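Local atomic coordinates of YlmD (Geobacillus stearothermophilus, PDB entry 6T1B), a protein that catalyses the phosphorolysis of adenosine, inosine and S-methyl-5'-thioadenosine, also deaminates adenosine, and binds one catalytic and one probably structural zinc ion. Residues A144-T149 with D188-D193; S194-L199 with L205-T210. One frame throughout, in Å; residues are numbered along the deposited sequence.

Contact 1: residues A144-T149 with D188-D193; sequences AGWRGT and DDRVVD
The indole of Trp-146 has Val-191 CG2 over one face and CG of its own neighbour Arg-147 over the other. The contact is a helix-helix packing in the YfiH/LACC1 fold, joining the first turns of helices 146-150 and 189-195. Val-191 CG2 sits 4.0 Å from the centroid of the five-membered ring of Trp-146, a CH-pi contact 15° off the normal, while Val-191 CG1 packs on Trp-146 CB at 3.8 Å. A beta-branched valine suits the place because both methyls can be laid against one broad ring. The far end of the indole meets Arg-190: Trp-146 CH2 is 3.7 Å from Arg-190 CD, and Trp-146 CZ2 lies over the guanidinium, the two planes inclined at 42°. The Arg-190 chain bends at chi2 and chi3, which brings CD and the guanidinium to the ring. With Trp-146 replaced by an alanine, a gap would probably open beside Val-191, and Arg-190 and Arg-147 would lose the ring they rest against. The side chain of Arg-147 comes within about 4 Å (nearest atoms) of that of His-81, a ligand of the catalytic zinc. At the start of the second helix, N-cap Asp-188 takes Val-191 N on OD1 at 3.2 Å.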
loop_
_atom_site.group_PDB
_atom_site.type_symbol
_atom_site.label_atom_id
_atom_site.label_comp_id
_atom_site.label_asym_id
_atom_site.label_seq_id
_atom_site.Cartn_x
_atom_site.Cartn_y
_atom_site.Cartn_z
ATOM N N ALA A 144 5.223 0.115 2.389
ATOM C CA ALA A 144 6.470 -0.515 2.797
ATOM C C ALA A 144 7.415 -0.696 1.621
ATOM O O ALA A 144 7.328 -1.679 0.885
ATOM C CB ALA A 144 6.202 -1.869 3.458
ATOM N N GLY A 145 8.354 0.228 1.461
ATOM C CA GLY A 145 9.547 -0.024 0.692
ATOM C C GLY A 145 10.576 -0.685 1.574
ATOM O O GLY A 145 10.287 -1.139 2.683
ATOM N N TRP A 146 11.818 -0.744 1.087
ATOM C CA TRP A 146 12.816 -1.444 1.891
ATOM C C TRP A 146 13.014 -0.767 3.248
ATOM O O TRP A 146 13.226 -1.448 4.263
ATOM C CB TRP A 146 14.134 -1.644 1.124
ATOM C CG TRP A 146 15.065 -0.458 1.024
ATOM C CD1 TRP A 146 15.176 0.405 -0.013
ATOM C CD2 TRP A 146 16.032 -0.047 1.992
ATOM N NE1 TRP A 146 16.135 1.347 0.248
ATOM C CE2 TRP A 146 16.688 1.081 1.472
ATOM C CE3 TRP A 146 16.409 -0.528 3.246
ATOM C CZ2 TRP A 146 17.693 1.738 2.160
ATOM C CZ3 TRP A 146 17.416 0.131 3.932
ATOM C CH2 TRP A 146 18.044 1.252 3.383
ATOM N N ARG A 147 12.959 0.566 3.293
ATOM C CA ARG A 147 13.237 1.262 4.545
ATOM C C ARG A 147 12.126 1.018 5.563
ATOM O O ARG A 147 12.397 0.724 6.742
ATOM C CB ARG A 147 13.400 2.755 4.296
ATOM C CG ARG A 147 14.630 3.098 3.533
ATOM C CD ARG A 147 14.869 4.581 3.616
ATOM N NE ARG A 147 15.891 4.978 2.665
ATOM C CZ ARG A 147 17.180 5.095 2.947
ATOM N NH1 ARG A 147 18.011 5.454 1.985
ATOM N NH2 ARG A 147 17.633 4.856 4.174
ATOM N N GLY A 148 10.876 1.128 5.124
ATOM C CA GLY A 148 9.759 0.885 6.023
ATOM C C GLY A 148 9.702 -0.560 6.475
ATOM O O GLY A 148 9.341 -0.853 7.619
ATOM N N THR A 149 10.066 -1.484 5.585
ATOM C CA THR A 149 10.151 -2.894 5.960
ATOM C C THR A 149 11.257 -3.110 6.983
ATOM O O THR A 149 11.067 -3.821 7.976
ATOM C CB THR A 149 10.378 -3.746 4.711
ATOM O OG1 THR A 149 9.315 -3.520 3.767
ATOM C CG2 THR A 149 10.380 -5.221 5.036
ATOM N N ASP A 188 21.658 -4.230 -2.685
ATOM C CA ASP A 188 23.011 -4.504 -2.217
ATOM C C ASP A 188 23.014 -4.983 -0.767
ATOM O O ASP A 188 21.971 -5.110 -0.122
ATOM C CB ASP A 188 23.916 -3.274 -2.413
ATOM C CG ASP A 188 23.390 -2.036 -1.708
ATOM O OD1 ASP A 188 22.562 -2.166 -0.781
ATOM O OD2 ASP A 188 23.798 -0.919 -2.095
ATOM N N ASP A 189 24.216 -5.272 -0.257
ATOM C CA ASP A 189 24.336 -5.787 1.107
ATOM C C ASP A 189 23.733 -4.832 2.128
ATOM O O ASP A 189 23.203 -5.272 3.153
ATOM C CB ASP A 189 25.801 -6.025 1.454
ATOM C CG ASP A 189 26.361 -7.230 0.761
ATOM O OD1 ASP A 189 25.828 -8.336 1.001
ATOM O OD2 ASP A 189 27.305 -7.072 -0.038
ATOM N N ARG A 190 23.831 -3.528 1.883
ATOM C CA ARG A 190 23.273 -2.557 2.816
ATOM C C ARG A 190 21.792 -2.821 3.044
ATOM O O ARG A 190 21.318 -2.849 4.188
ATOM C CB ARG A 190 23.495 -1.149 2.262
ATOM C CG ARG A 190 23.047 -0.025 3.170
ATOM C CD ARG A 190 21.606 0.368 2.904
ATOM N NE ARG A 190 21.407 1.058 1.629
ATOM C CZ ARG A 190 21.380 2.382 1.490
ATOM N NH1 ARG A 190 21.170 2.926 0.299
ATOM N NH2 ARG A 190 21.557 3.164 2.545
ATOM N N VAL A 191 21.040 -3.016 1.960
ATOM C CA VAL A 191 19.605 -3.223 2.099
ATOM C C VAL A 191 19.321 -4.535 2.820
ATOM O O VAL A 191 18.573 -4.568 3.803
ATOM C CB VAL A 191 18.909 -3.153 0.730
ATOM C CG1 VAL A 191 17.445 -3.565 0.864
ATOM C CG2 VAL A 191 19.006 -1.757 0.183
ATOM N N VAL A 192 19.903 -5.636 2.349
ATOM C CA VAL A 192 19.565 -6.910 2.975
ATOM C C VAL A 192 20.021 -6.924 4.431
ATOM O O VAL A 192 19.327 -7.461 5.305
ATOM C CB VAL A 192 20.077 -8.111 2.158
ATOM C CG1 VAL A 192 19.404 -8.125 0.775
ATOM C CG2 VAL A 192 21.573 -8.097 2.035
ATOM N N ASP A 193 21.177 -6.306 4.722
ATOM C CA ASP A 193 21.659 -6.256 6.099
ATOM C C ASP A 193 20.682 -5.518 7.009
ATOM O O ASP A 193 20.533 -5.874 8.185
ATOM C CB ASP A 193 23.040 -5.597 6.161
ATOM C CG ASP A 193 24.135 -6.485 5.615
ATOM O OD1 ASP A 193 23.920 -7.710 5.524
ATOM O OD2 ASP A 193 25.220 -5.961 5.287
#

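Contact 2: residues S194-L199 with L205-T210; sequences SLRPTL and LPWRET
Where helix 189-195 runs out into a short 3-10 turn, the chain doubles back and the edge strand 207-211 of a three-stranded antiparallel sheet brings Trp-207 against it. The six-membered ring does most of the touching. Trp-207 CZ3 meets Leu-195 CB at 3.9 Å, and Arg-196 CG comes to the ring edge, 3.6 Å from Trp-207 CZ2. The long flat indole suits the place, reaching Leu-195, Arg-196 and Leu-199 at once. The arginine runs on past the indole, with NE near the ring plane and Trp-207 CZ2 over one face of the guanidinium, offset toward its rim; the two planes stand almost perpendicular, 89° apart. An arginine fits this border: its CG packs on the aromatic edge, while NH1 forms a salt bridge with Asp-193 one turn back.

A short loop joins the helix and its 3-10 turn to the edge strand, and Leu-199, after the turn, meets Pro-206, just before the strand. The CD1 methyl of Leu-199 lies 3.5 Å from Pro-206 CD and 4.1 Å from Trp-207 CZ3; leucine and proline, both apolar and buried here, suit so close a meeting. The ring of Trp-207 rises between its own N and carbonyl carbon (chi1 55°), which carries it toward the helix end. Leu-205 CB covers part of one indole face, and the Tyr-215 ring meets the tryptophan at a steep angle. At the 3-10 turn, Leu-195 O accepts two bonds, from Thr-198 N and, at 2.8 Å, from Thr-198 OG1, which approaches on a lone pair in the carbonyl plane.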
loop_
_atom_site.group_PDB
_atom_site.type_symbol
_atom_site.label_atom_id
_atom_site.label_comp_id
_atom_site.label_asym_id
_atom_site.label_seq_id
_atom_site.Cartn_x
_atom_site.Cartn_y
_atom_site.Cartn_z
ATOM N N SER A 194 20.027 -4.477 6.494
ATOM C CA SER A 194 19.047 -3.762 7.299
ATOM C C SER A 194 17.788 -4.588 7.520
ATOM O O SER A 194 17.064 -4.351 8.496
ATOM C CB SER A 194 18.674 -2.439 6.624
ATOM O OG SER A 194 17.799 -2.663 5.530
ATOM N N LEU A 195 17.501 -5.532 6.627
ATOM C CA LEU A 195 16.326 -6.371 6.766
ATOM C C LEU A 195 16.557 -7.585 7.642
ATOM O O LEU A 195 15.602 -8.053 8.284
ATOM C CB LEU A 195 15.834 -6.844 5.392
ATOM C CG LEU A 195 15.378 -5.749 4.438
ATOM C CD1 LEU A 195 15.104 -6.306 3.054
ATOM C CD2 LEU A 195 14.122 -5.055 4.964
ATOM N N ARG A 196 17.776 -8.124 7.683
ATOM C CA ARG A 196 18.011 -9.345 8.447
ATOM C C ARG A 196 17.513 -9.251 9.885
ATOM O O ARG A 196 16.889 -10.221 10.352
ATOM C CB ARG A 196 19.494 -9.750 8.413
ATOM C CG ARG A 196 19.855 -10.584 7.203
ATOM C CD ARG A 196 20.953 -11.604 7.486
ATOM N NE ARG A 196 21.569 -12.025 6.229
ATOM C CZ ARG A 196 22.354 -11.239 5.501
ATOM N NH1 ARG A 196 22.615 -10.008 5.920
ATOM N NH2 ARG A 196 22.864 -11.675 4.359
ATOM N N PRO A 197 17.723 -8.148 10.609
ATOM C CA PRO A 197 17.308 -8.110 12.021
ATOM C C PRO A 197 15.816 -8.199 12.235
ATOM O O PRO A 197 15.390 -8.436 13.366
ATOM C CB PRO A 197 17.846 -6.756 12.513
ATOM C CG PRO A 197 18.934 -6.400 11.557
ATOM C CD PRO A 197 18.520 -6.964 10.232
ATOM N N THR A 198 15.002 -7.995 11.203
ATOM C CA THR A 198 13.554 -7.941 11.370
ATOM C C THR A 198 12.884 -9.298 11.197
ATOM O O THR A 198 11.663 -9.402 11.374
ATOM C CB THR A 198 12.940 -6.957 10.365
ATOM O OG1 THR A 198 12.950 -7.550 9.060
ATOM C CG2 THR A 198 13.717 -5.642 10.328
ATOM N N LEU A 199 13.636 -10.326 10.826
ATOM C CA LEU A 199 13.072 -11.644 10.582
ATOM C C LEU A 199 13.502 -12.607 11.675
ATOM O O LEU A 199 14.572 -12.441 12.264
ATOM C CB LEU A 199 13.557 -12.188 9.233
ATOM C CG LEU A 199 13.305 -11.283 8.030
ATOM C CD1 LEU A 199 14.115 -11.744 6.825
ATOM C CD2 LEU A 199 11.821 -11.224 7.674
ATOM N N LEU A 205 15.171 -16.614 4.082
ATOM C CA LEU A 205 15.430 -15.223 3.711
ATOM C C LEU A 205 14.724 -14.881 2.407
ATOM O O LEU A 205 14.812 -15.654 1.438
ATOM C CB LEU A 205 16.924 -15.004 3.549
ATOM C CG LEU A 205 17.742 -15.284 4.806
ATOM C CD1 LEU A 205 19.220 -15.040 4.510
ATOM C CD2 LEU A 205 17.268 -14.440 5.962
ATOM N N PRO A 206 14.052 -13.749 2.356
ATOM C CA PRO A 206 13.287 -13.385 1.154
ATOM C C PRO A 206 14.123 -12.676 0.095
ATOM O O PRO A 206 13.699 -11.669 -0.495
ATOM C CB PRO A 206 12.199 -12.455 1.711
ATOM C CG PRO A 206 12.890 -11.773 2.854
ATOM C CD PRO A 206 13.787 -12.821 3.471
ATOM N N TRP A 207 15.321 -13.195 -0.136
ATOM C CA TRP A 207 16.171 -12.686 -1.196
ATOM C C TRP A 207 17.106 -13.801 -1.623
ATOM O O TRP A 207 17.325 -14.777 -0.894
ATOM C CB TRP A 207 16.986 -11.465 -0.750
ATOM C CG TRP A 207 17.820 -11.671 0.463
ATOM C CD1 TRP A 207 19.034 -12.299 0.544
ATOM C CD2 TRP A 207 17.506 -11.246 1.792
ATOM N NE1 TRP A 207 19.490 -12.283 1.842
ATOM C CE2 TRP A 207 18.569 -11.638 2.625
ATOM C CE3 TRP A 207 16.429 -10.560 2.352
ATOM C CZ2 TRP A 207 18.576 -11.376 3.986
ATOM C CZ3 TRP A 207 16.437 -10.304 3.708
ATOM C CH2 TRP A 207 17.505 -10.706 4.508
ATOM N N ARG A 208 17.678 -13.637 -2.818
ATOM C CA ARG A 208 18.622 -14.573 -3.413
ATOM C C ARG A 208 19.795 -13.780 -3.975
ATOM O O ARG A 208 19.586 -12.766 -4.642
ATOM C CB ARG A 208 17.932 -15.342 -4.550
ATOM C CG ARG A 208 18.824 -16.320 -5.285
ATOM C CD ARG A 208 18.049 -17.100 -6.345
ATOM N NE ARG A 208 16.966 -17.893 -5.763
ATOM C CZ ARG A 208 16.414 -18.960 -6.341
ATOM N NH1 ARG A 208 16.840 -19.385 -7.523
ATOM N NH2 ARG A 208 15.434 -19.612 -5.728
ATOM N N GLU A 209 21.009 -14.205 -3.680
ATOM C CA GLU A 209 22.192 -13.524 -4.199
ATOM C C GLU A 209 22.405 -13.964 -5.640
ATOM O O GLU A 209 22.773 -15.114 -5.892
ATOM C CB GLU A 209 23.421 -13.857 -3.364
ATOM C CG GLU A 209 24.560 -12.883 -3.586
ATOM C CD GLU A 209 25.812 -13.273 -2.833
ATOM O OE1 GLU A 209 25.883 -14.426 -2.354
ATOM O OE2 GLU A 209 26.725 -12.427 -2.724
ATOM N N THR A 210 22.187 -13.052 -6.591
ATOM C CA THR A 210 22.251 -13.425 -7.997
ATOM C C THR A 210 23.625 -13.209 -8.600
ATOM O O THR A 210 23.944 -13.809 -9.626
ATOM C CB THR A 210 21.236 -12.603 -8.781
ATOM O OG1 THR A 210 21.400 -11.217 -8.449
ATOM C CG2 THR A 210 19.824 -13.023 -8.422
#

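From the N terminus, the chain leaves strand 138-144 and enters helix 146-150. Contact 1 is closed when helix 189-195 returns to that helix after 38 intervening residues, which include helix 153-163 and strand 173-176. Contact 2 follows in series, closing a short loop of five residues between 194-199 and 205-210, so the two neither cross nor enclose one another. Both use helix 189-195, its first turns in contact 1 and its end in contact 2, and their centres are about 8 Å apart. They touch directly: Thr-149 CG2 lies 3.7 Å from Leu-195 CD2, and Val-192 CG1 lies 3.8 Å from Trp-207 CD2. Helix 189-195 thus links helix 146-150 to the three-stranded sheet.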